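Local structure of molybdopterin molybdotransferase (Pyrococcus horikoshii, 1UZ5) at residues V16-I21 against L318-A322; D57-A63 against A111-F117; P89-L93 against M106-A111; L271-V276 against I288-I292. The protein probably catalyses insertion of molybdenum into molybdopterin, converting adenylyl-molybdopterin and molybdate to the molybdenum cofactor with release of AMP, a magnesium-dependent step of cofactor biosynthesis. All coordinates share one frame; numbering follows the deposited sequence. Where two conformers were deposited one is given.

Contact 1: residues V16-I21 against L318-A322; sequences VQSFKI and LLLRA
Leu318 sets its CG opposite the backbone N (chi1 178°), which carries its branch off helix 304-322 toward Val16, Phe19 and Ile21. Val16 answers with the same choice of first torsion (chi1 177°), placing CG1 rather than CG2 against the helix, where it lies 3.8 Å from Leu318 CB. Further out, Leu318 CD1 is wedged between two residues of the chain that follows helix 9-18: Phe19 CB sits 3.9 Å from this methyl, and Ile21 CG1 meets it at 4.0 Å, the Ile21 side chain running at about a right angle to that of Leu318. The leucine thus meets Val16 with its CB and Phe19 and Ile21 with its CD1 methyl. Ile21 also packs its CB on the CB of Ala322, 3.9 Å away; the small alanine is consistent with the close approach of the backbones there.

The outer edge is more polar in composition but not in bonding. In one of its two deposited conformers the extended Arg321 chain brings NH2 to 3.5 Å from Gln17 CG, a contact that is therefore doubtful. A water joins the backbones, accepting from Ile21 N at 2.9 Å and donating to Leu318 O at 3.3 Å.

The contact brings the N-terminal helix 9-18 and its exit against the C-terminal part of helix 304-322 in the probable molybdopterin-binding domain. Beneath them, Val16 and Leu318 reach Phe298 of strand 295-300, Phe19 covers Ile289 and Val291 of strand 288-292, and Ile21 touches Val249 of strand 249-253.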
# COMPACT_ATOMS: atom_id res chain seq x y z
N VAL A 16 -16.15 15.97 -0.98
CA VAL A 16 -15.68 14.62 -1.32
C VAL A 16 -15.63 13.77 -0.06
O VAL A 16 -16.00 12.60 -0.07
CB VAL A 16 -14.27 14.66 -1.96
CG1 VAL A 16 -13.79 13.24 -2.23
CG2 VAL A 16 -14.32 15.47 -3.25
N GLN A 17 -15.18 14.38 1.04
CA GLN A 17 -15.11 13.67 2.31
C GLN A 17 -16.49 13.17 2.69
O GLN A 17 -16.63 12.13 3.33
CB GLN A 17 -14.58 14.60 3.41
CG GLN A 17 -13.18 15.12 3.15
CD GLN A 17 -12.70 16.04 4.26
OE1 GLN A 17 -12.62 15.64 5.42
NE2 GLN A 17 -12.36 17.27 3.90
N SER A 18 -17.52 13.91 2.29
CA SER A 18 -18.89 13.52 2.60
C SER A 18 -19.28 12.27 1.82
O SER A 18 -20.24 11.59 2.18
CB SER A 18 -19.87 14.65 2.26
OG SER A 18 -20.28 14.60 0.90
N PHE A 19 -18.55 11.99 0.75
CA PHE A 19 -18.84 10.79 -0.04
C PHE A 19 -18.23 9.60 0.66
O PHE A 19 -17.27 9.73 1.41
CB PHE A 19 -18.23 10.88 -1.45
CG PHE A 19 -18.75 12.02 -2.28
CD1 PHE A 19 -20.07 12.46 -2.14
CD2 PHE A 19 -17.93 12.63 -3.22
CE1 PHE A 19 -20.55 13.50 -2.93
CE2 PHE A 19 -18.41 13.67 -4.01
CZ PHE A 19 -19.72 14.11 -3.87
N LYS A 20 -18.80 8.43 0.42
CA LYS A 20 -18.28 7.23 1.04
C LYS A 20 -18.46 6.05 0.10
O LYS A 20 -19.58 5.72 -0.28
CB LYS A 20 -18.99 6.96 2.37
CG LYS A 20 -18.28 5.94 3.25
CD LYS A 20 -18.92 5.88 4.63
CE LYS A 20 -18.14 4.97 5.57
NZ LYS A 20 -18.73 4.97 6.94
N ILE A 21 -17.35 5.45 -0.29
CA ILE A 21 -17.38 4.30 -1.17
C ILE A 21 -17.09 3.07 -0.31
O ILE A 21 -16.18 3.08 0.51
CB ILE A 21 -16.28 4.38 -2.26
CG1 ILE A 21 -16.45 5.66 -3.09
CG2 ILE A 21 -16.36 3.15 -3.16
CD1 ILE A 21 -17.74 5.73 -3.86
N LEU A 318 -10.54 10.14 -2.02
CA LEU A 318 -11.74 9.32 -1.97
C LEU A 318 -11.40 7.84 -2.11
O LEU A 318 -11.87 7.00 -1.35
CB LEU A 318 -12.70 9.72 -3.10
CG LEU A 318 -14.00 8.93 -3.22
CD1 LEU A 318 -14.82 9.08 -1.95
CD2 LEU A 318 -14.80 9.41 -4.42
N LEU A 319 -10.57 7.53 -3.10
CA LEU A 319 -10.17 6.15 -3.35
C LEU A 319 -9.35 5.57 -2.21
O LEU A 319 -9.55 4.42 -1.82
CB LEU A 319 -9.39 6.08 -4.67
CG LEU A 319 -10.17 6.65 -5.86
CD1 LEU A 319 -9.37 6.49 -7.15
CD2 LEU A 319 -11.50 5.93 -5.98
N LEU A 320 -8.43 6.36 -1.67
CA LEU A 320 -7.60 5.90 -0.57
C LEU A 320 -8.45 5.56 0.66
O LEU A 320 -8.23 4.55 1.31
CB LEU A 320 -6.55 6.96 -0.21
CG LEU A 320 -5.48 7.20 -1.28
CD1 LEU A 320 -4.46 8.21 -0.78
CD2 LEU A 320 -4.79 5.88 -1.62
N ARG A 321 -9.43 6.41 0.95
CA ARG A 321 -10.30 6.19 2.10
C ARG A 321 -11.11 4.91 1.92
O ARG A 321 -11.38 4.20 2.88
CB ARG A 321 -11.24 7.38 2.29
CG ARG A 321 -10.53 8.62 2.79
CD ARG A 321 -11.39 9.85 2.58
NE ARG A 321 -10.63 11.05 2.92
CZ ARG A 321 -10.84 12.25 2.38
NH1 ARG A 321 -10.09 13.27 2.77
NH2 ARG A 321 -11.78 12.42 1.46
N ALA A 322 -11.49 4.63 0.68
CA ALA A 322 -12.25 3.42 0.39
C ALA A 322 -11.37 2.18 0.64
O ALA A 322 -11.88 1.08 0.85
CB ALA A 322 -12.71 3.43 -1.04
O HOH W 1 -14.70 6.38 0.21

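Contact 2: residues D57-A63 against A111-F117; sequences DGYAVRA and ADAVIQF
Tyr59, Val61 and Phe117 bury the most surface between residues 57-63 and 111-117. At one end the Tyr59 ring crosses that of Phe117 obliquely: Tyr59 CE1 is 3.6 Å from Phe117 CD1, and the Tyr59 hydroxyl comes to the edge of the phenylalanine ring. Phe117 turns its CG opposite the backbone N (chi1 -170°), which carries the ring alongside the tyrosine, while its own N-H bonds to Asp57 O. The backbone of Tyr59 is held on both sides of its pairing with Ile115, Tyr59 N donating to Ile115 O at 2.9 Å and Ile115 N to Tyr59 O at 2.8 Å. Just before Tyr59, Gly58 brings its CA within 3.2 Å of Ile115 O; a CB would run into that oxygen.

Val61 governs the other end. Its N donates to Ala113 O, and its CG2 packs on Ala113 CB and Ile115 CD1, on the face that also carries Tyr59. Val61 O takes two donors, Asp112 N at 3.0 Å and, more weakly, Ala113 N. Asp112 then folds back, its CG lodged between its own N and carbonyl carbon (chi1 60°), and OD1 accepts from Ala63 N at 2.7 Å through the syn lone pair, tying down the chain just beyond the strand. On the other face, which Ala60 shares with Val114, Ala60 CB also meets Ala111 CB at 3.9 Å.

Strand 58-61 is flanked on its far side by strand 97-101, to which Gly58 and Ala60 bond. Two neighbouring residues, Asp112 and Ala113, facing the single Val61 make a classic beta bulge in an antiparallel pair of the mixed sheet in the MoeA N-terminal region.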
# COMPACT_ATOMS: atom_id res chain seq x y z
N ASP A 57 23.40 -27.51 17.67
CA ASP A 57 23.41 -28.96 17.72
C ASP A 57 24.05 -29.29 19.07
O ASP A 57 25.05 -28.69 19.44
CB ASP A 57 24.30 -29.58 16.63
CG ASP A 57 23.74 -29.38 15.23
OD1 ASP A 57 22.51 -29.32 15.06
OD2 ASP A 57 24.56 -29.30 14.29
N GLY A 58 23.48 -30.23 19.81
CA GLY A 58 24.06 -30.56 21.09
C GLY A 58 23.19 -31.48 21.91
O GLY A 58 22.54 -32.38 21.38
N TYR A 59 23.17 -31.25 23.22
CA TYR A 59 22.38 -32.10 24.09
C TYR A 59 21.38 -31.36 24.94
O TYR A 59 21.73 -30.43 25.68
CB TYR A 59 23.31 -32.93 24.98
CG TYR A 59 24.19 -33.85 24.18
CD1 TYR A 59 25.38 -33.40 23.59
CD2 TYR A 59 23.80 -35.17 23.94
CE1 TYR A 59 26.15 -34.24 22.79
CE2 TYR A 59 24.56 -36.01 23.15
CZ TYR A 59 25.73 -35.54 22.57
OH TYR A 59 26.46 -36.40 21.78
N ALA A 60 20.12 -31.78 24.82
CA ALA A 60 19.03 -31.20 25.58
C ALA A 60 19.15 -31.78 26.98
O ALA A 60 19.30 -32.99 27.13
CB ALA A 60 17.69 -31.59 24.97
N VAL A 61 19.07 -30.92 27.98
CA VAL A 61 19.19 -31.37 29.37
C VAL A 61 18.24 -30.60 30.27
O VAL A 61 17.63 -29.62 29.86
CB VAL A 61 20.61 -31.11 29.93
CG1 VAL A 61 21.66 -31.74 29.03
CG2 VAL A 61 20.85 -29.60 30.07
N ARG A 62 18.12 -31.08 31.50
CA ARG A 62 17.33 -30.40 32.52
C ARG A 62 18.46 -29.60 33.17
O ARG A 62 19.36 -30.18 33.77
CB ARG A 62 16.74 -31.41 33.50
CG ARG A 62 15.76 -32.35 32.84
CD ARG A 62 15.47 -33.58 33.69
NE ARG A 62 15.14 -33.25 35.07
CZ ARG A 62 14.19 -33.85 35.77
NH1 ARG A 62 13.45 -34.81 35.22
NH2 ARG A 62 13.97 -33.49 37.03
N ALA A 63 18.45 -28.28 33.01
CA ALA A 63 19.53 -27.43 33.54
C ALA A 63 19.93 -27.75 34.99
O ALA A 63 21.12 -27.78 35.31
CB ALA A 63 19.14 -25.97 33.41
N ALA A 111 13.13 -30.93 29.28
CA ALA A 111 14.38 -30.27 28.93
C ALA A 111 14.17 -28.77 28.91
O ALA A 111 13.10 -28.30 28.51
CB ALA A 111 14.88 -30.75 27.56
N ASP A 112 15.16 -28.00 29.34
CA ASP A 112 15.03 -26.55 29.33
C ASP A 112 16.31 -25.85 28.87
O ASP A 112 16.42 -24.63 28.93
CB ASP A 112 14.61 -26.02 30.70
CG ASP A 112 15.60 -26.37 31.80
OD1 ASP A 112 16.69 -26.88 31.49
OD2 ASP A 112 15.27 -26.12 32.98
N ALA A 113 17.27 -26.64 28.41
CA ALA A 113 18.52 -26.09 27.90
C ALA A 113 19.17 -27.07 26.94
O ALA A 113 18.91 -28.28 27.00
CB ALA A 113 19.47 -25.79 29.06
N VAL A 114 20.01 -26.55 26.06
CA VAL A 114 20.74 -27.37 25.12
C VAL A 114 22.21 -26.96 25.22
O VAL A 114 22.55 -25.79 25.06
CB VAL A 114 20.28 -27.17 23.65
CG1 VAL A 114 21.13 -28.06 22.73
CG2 VAL A 114 18.80 -27.52 23.51
N ILE A 115 23.07 -27.93 25.49
CA ILE A 115 24.50 -27.65 25.60
C ILE A 115 25.16 -28.01 24.27
O ILE A 115 25.04 -29.14 23.81
CB ILE A 115 25.14 -28.49 26.73
CG1 ILE A 115 24.42 -28.19 28.05
CG2 ILE A 115 26.62 -28.18 26.83
CD1 ILE A 115 24.94 -28.99 29.25
N GLN A 116 25.82 -27.03 23.66
CA GLN A 116 26.49 -27.24 22.38
C GLN A 116 27.27 -28.54 22.35
O GLN A 116 27.84 -28.95 23.36
CB GLN A 116 27.46 -26.10 22.07
CG GLN A 116 26.84 -24.73 21.96
CD GLN A 116 27.88 -23.66 21.69
OE1 GLN A 116 28.52 -23.66 20.64
NE2 GLN A 116 28.06 -22.76 22.65
N PHE A 117 27.28 -29.17 21.18
CA PHE A 117 27.97 -30.43 20.98
C PHE A 117 29.42 -30.38 21.47
O PHE A 117 29.89 -31.29 22.16
CB PHE A 117 27.94 -30.78 19.49
CG PHE A 117 28.39 -32.18 19.18
CD1 PHE A 117 27.64 -33.28 19.60
CD2 PHE A 117 29.57 -32.40 18.48
CE1 PHE A 117 28.06 -34.58 19.32
CE2 PHE A 117 29.99 -33.70 18.19
CZ PHE A 117 29.24 -34.79 18.62

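Contact 3: residues P89-L93 against M106-A111; sequences PKFKL and MLPGNA
Pro89 presses its ring into the bend made by Met106, Leu107 and Pro108, the dense end of the contact. Its CB lies 3.6 Å from Pro108 CA, CG approaches Met106 O at 3.3 Å, and CD rests 3.7 Å from Met106 SD. An alanine at Pro89 would keep the CB but is likely to open a gap beside Met106 SD and Met106 O. Pro108 CB sits over one face of the Phe91 ring, a CH-pi contact 4.3 Å from the centroid, and its CG meets Leu93 CG. Leu93 CD1 then packs on Ala111 CB at 3.6 Å.

Toward solvent the contact thins: the aliphatic chain of Lys92 runs alongside the Asn110 amide, and a water accepts from Lys92 NZ at 3.1 Å and, weakly, from Asn110 ND2.

Leu93 N donates to Gly109 O at 2.9 Å, nearly straight, while the bond from Gly109 N to Phe91 O is weak. Asn110 ND2, in the Pro108-Ala111 type II turn, also donates to Leu93 O, which lies close to the amide plane and takes a second bond from Arg62 NH1. Two donors on Leu93 O probably hold the loops together, while Pro89, Phe91, Leu93 and Pro108 supply the packing.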
# COMPACT_ATOMS: atom_id res chain seq x y z
N PRO A 89 8.89 -34.85 19.86
CA PRO A 89 9.47 -35.77 20.85
C PRO A 89 8.40 -36.61 21.54
O PRO A 89 7.40 -36.08 22.02
CB PRO A 89 10.16 -34.82 21.84
CG PRO A 89 10.53 -33.65 20.99
CD PRO A 89 9.31 -33.46 20.11
N LYS A 90 8.58 -37.92 21.57
CA LYS A 90 7.61 -38.77 22.24
C LYS A 90 8.14 -39.32 23.57
O LYS A 90 7.67 -40.34 24.06
CB LYS A 90 7.18 -39.92 21.34
CG LYS A 90 6.49 -39.44 20.06
CD LYS A 90 5.29 -38.53 20.37
CE LYS A 90 4.43 -38.34 19.12
NZ LYS A 90 5.30 -38.09 17.92
N PHE A 91 9.12 -38.64 24.15
CA PHE A 91 9.68 -39.08 25.42
C PHE A 91 10.11 -37.85 26.23
O PHE A 91 10.20 -36.75 25.70
CB PHE A 91 10.88 -40.01 25.18
CG PHE A 91 12.06 -39.34 24.56
CD1 PHE A 91 13.08 -38.83 25.34
CD2 PHE A 91 12.13 -39.18 23.17
CE1 PHE A 91 14.17 -38.18 24.77
CE2 PHE A 91 13.22 -38.53 22.58
CZ PHE A 91 14.24 -38.03 23.38
N LYS A 92 10.36 -38.05 27.52
CA LYS A 92 10.77 -36.96 28.39
C LYS A 92 12.05 -37.34 29.12
O LYS A 92 12.40 -38.52 29.22
CB LYS A 92 9.66 -36.67 29.41
CG LYS A 92 9.34 -37.83 30.32
CD LYS A 92 8.17 -37.50 31.24
CE LYS A 92 7.88 -38.62 32.21
NZ LYS A 92 6.73 -38.29 33.10
N LEU A 93 12.76 -36.34 29.63
CA LEU A 93 14.02 -36.59 30.33
C LEU A 93 13.81 -36.72 31.84
O LEU A 93 13.11 -35.92 32.45
CB LEU A 93 15.00 -35.44 30.08
CG LEU A 93 15.38 -35.08 28.64
CD1 LEU A 93 16.30 -33.87 28.67
CD2 LEU A 93 16.06 -36.26 27.97
N MET A 106 12.67 -29.67 18.26
CA MET A 106 11.90 -29.44 19.48
C MET A 106 12.48 -30.15 20.70
O MET A 106 12.81 -31.33 20.65
CB MET A 106 10.47 -29.93 19.26
CG MET A 106 9.53 -29.68 20.42
SD MET A 106 7.83 -30.07 19.96
CE MET A 106 7.05 -30.27 21.60
N LEU A 107 12.60 -29.44 21.82
CA LEU A 107 13.14 -30.07 23.02
C LEU A 107 12.20 -31.12 23.57
O LEU A 107 10.99 -30.94 23.58
CB LEU A 107 13.41 -29.03 24.12
CG LEU A 107 14.74 -28.27 24.08
CD1 LEU A 107 14.88 -27.49 22.78
CD2 LEU A 107 14.79 -27.32 25.28
N PRO A 108 12.76 -32.24 24.06
CA PRO A 108 11.92 -33.30 24.62
C PRO A 108 11.36 -32.83 25.97
O PRO A 108 11.81 -31.80 26.51
CB PRO A 108 12.88 -34.47 24.75
CG PRO A 108 14.19 -33.79 25.04
CD PRO A 108 14.19 -32.59 24.12
N GLY A 109 10.40 -33.56 26.52
CA GLY A 109 9.81 -33.18 27.79
C GLY A 109 10.83 -32.97 28.90
O GLY A 109 11.83 -33.67 28.98
N ASN A 110 10.56 -31.98 29.75
CA ASN A 110 11.41 -31.61 30.89
C ASN A 110 12.73 -30.93 30.55
O ASN A 110 13.40 -30.41 31.44
CB ASN A 110 11.70 -32.82 31.79
CG ASN A 110 10.45 -33.42 32.39
OD1 ASN A 110 9.49 -32.70 32.67
ND2 ASN A 110 10.45 -34.73 32.61
N ALA A 111 13.13 -30.93 29.28
CA ALA A 111 14.38 -30.27 28.93
C ALA A 111 14.17 -28.77 28.91
O ALA A 111 13.10 -28.30 28.51
CB ALA A 111 14.88 -30.75 27.56
O HOH W 2 8.10 -35.98 34.67

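Contact 4: residues L271-V276 against I288-I292; sequences LGEVKV and IIGVI
Backbone bonds carry much of the pairing between residues 271-276 and 288-292. Glu273 and Val291 exchange two, Glu273 N to Val291 O at 3.0 Å and Val291 N to Glu273 O at 2.9 Å. Ile289 O receives Val276 N at 2.8 Å along an almost straight line (175°) and Lys275 N in a weak, bent bond, while Ile289 N returns a bond to Val276 O. Lys275 and Val276 together facing Ile289 form a classic beta bulge, which shifts the register by one residue in strand 273-277, at the border of the mixed sheet of the probable molybdopterin-binding domain.

Among apolar contacts, Val276 and Ile289 run alongside one another, CB to CB at 3.7 Å. Val274 CG1 meets Ile288 CG2 obliquely at 4.0 Å. Ile292 reaches back with CD1 to Leu271 CB, 3.8 Å away, and both lie against Ile240 of helix 233-246; an alanine in place of Ile292 would probably open a gap between Leu271, at the end of helix 263-271, and Ile240.

Of the charged groups, Lys275 bends at chi2 (-80°), and its NZ forms a salt bridge at 3.3 Å with OE2 of Glu273, two residues back in the chain.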
# COMPACT_ATOMS: atom_id res chain seq x y z
N LEU A 271 -29.05 14.28 -14.66
CA LEU A 271 -29.02 12.86 -14.31
C LEU A 271 -28.96 12.71 -12.79
O LEU A 271 -29.31 11.67 -12.24
CB LEU A 271 -27.81 12.17 -14.94
CG LEU A 271 -27.87 11.87 -16.44
CD1 LEU A 271 -26.56 11.23 -16.88
CD2 LEU A 271 -29.03 10.93 -16.72
N GLY A 272 -28.51 13.77 -12.13
CA GLY A 272 -28.40 13.74 -10.68
C GLY A 272 -28.27 15.13 -10.08
O GLY A 272 -29.12 15.99 -10.30
N GLU A 273 -27.19 15.35 -9.33
CA GLU A 273 -26.96 16.64 -8.69
C GLU A 273 -25.50 17.07 -8.79
O GLU A 273 -24.59 16.25 -8.73
CB GLU A 273 -27.37 16.57 -7.22
CG GLU A 273 -27.04 17.83 -6.43
CD GLU A 273 -27.56 17.78 -5.00
OE1 GLU A 273 -28.80 17.67 -4.82
OE2 GLU A 273 -26.75 17.86 -4.06
N VAL A 274 -25.29 18.37 -8.93
CA VAL A 274 -23.95 18.93 -9.00
C VAL A 274 -23.65 19.62 -7.69
O VAL A 274 -24.19 20.68 -7.39
CB VAL A 274 -23.83 19.97 -10.15
CG1 VAL A 274 -22.48 20.67 -10.08
CG2 VAL A 274 -23.98 19.28 -11.50
N LYS A 275 -22.78 19.01 -6.88
CA LYS A 275 -22.40 19.57 -5.60
C LYS A 275 -21.45 20.75 -5.81
O LYS A 275 -21.62 21.81 -5.22
CB LYS A 275 -21.70 18.51 -4.74
CG LYS A 275 -22.56 17.31 -4.38
CD LYS A 275 -23.49 17.61 -3.22
CE LYS A 275 -24.21 16.35 -2.76
NZ LYS A 275 -25.01 16.59 -1.53
N VAL A 276 -20.46 20.54 -6.67
CA VAL A 276 -19.47 21.57 -6.96
C VAL A 276 -19.41 21.85 -8.45
O VAL A 276 -19.45 20.93 -9.27
CB VAL A 276 -18.06 21.13 -6.49
CG1 VAL A 276 -17.04 22.22 -6.79
CG2 VAL A 276 -18.08 20.81 -5.00
N ILE A 288 -15.88 19.90 -11.94
CA ILE A 288 -17.21 19.56 -11.47
C ILE A 288 -17.20 18.34 -10.54
O ILE A 288 -16.41 17.41 -10.72
CB ILE A 288 -18.13 19.22 -12.66
CG1 ILE A 288 -18.19 20.40 -13.62
CG2 ILE A 288 -19.52 18.86 -12.16
CD1 ILE A 288 -18.89 20.08 -14.93
N ILE A 289 -18.08 18.36 -9.54
CA ILE A 289 -18.22 17.25 -8.60
C ILE A 289 -19.70 17.07 -8.35
O ILE A 289 -20.37 17.98 -7.87
CB ILE A 289 -17.53 17.52 -7.25
CG1 ILE A 289 -16.05 17.83 -7.46
CG2 ILE A 289 -17.66 16.30 -6.35
CD1 ILE A 289 -15.31 18.18 -6.19
N GLY A 290 -20.22 15.89 -8.69
CA GLY A 290 -21.63 15.63 -8.48
C GLY A 290 -21.91 14.22 -8.03
O GLY A 290 -21.00 13.46 -7.68
N VAL A 291 -23.19 13.86 -8.03
CA VAL A 291 -23.62 12.53 -7.61
C VAL A 291 -24.79 12.08 -8.48
O VAL A 291 -25.76 12.81 -8.65
CB VAL A 291 -24.07 12.52 -6.13
CG1 VAL A 291 -24.51 11.12 -5.72
CG2 VAL A 291 -22.93 13.00 -5.24
N ILE A 292 -24.67 10.88 -9.03
CA ILE A 292 -25.71 10.30 -9.86
C ILE A 292 -25.97 8.90 -9.31
O ILE A 292 -25.06 8.08 -9.21
CB ILE A 292 -25.26 10.17 -11.33
CG1 ILE A 292 -24.96 11.56 -11.91
CG2 ILE A 292 -26.35 9.48 -12.14
CD1 ILE A 292 -24.47 11.53 -13.35

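In the fold
The four contacts fall into two pairs at opposite sides of the chain's centre. Contacts 2 and 3, centres about 11 Å apart, share Ala111, touch through Arg62 and belong to the MoeA N-terminal region; contact 3 joins loops that flank strand 97-101, neighbour of strand 58-61. Contacts 1 and 4, about 15 Å apart, meet through Phe19. Contact 1 is the widest in sequence, its segments enclosing all the others, and brings the N-terminal helix back to the probable molybdopterin-binding domain. Contact 3 falls within the span of contact 2, and both close before contact 4 opens. Their region lies far from this domain: the centres of contacts 2 and 4 are about 72 Å apart.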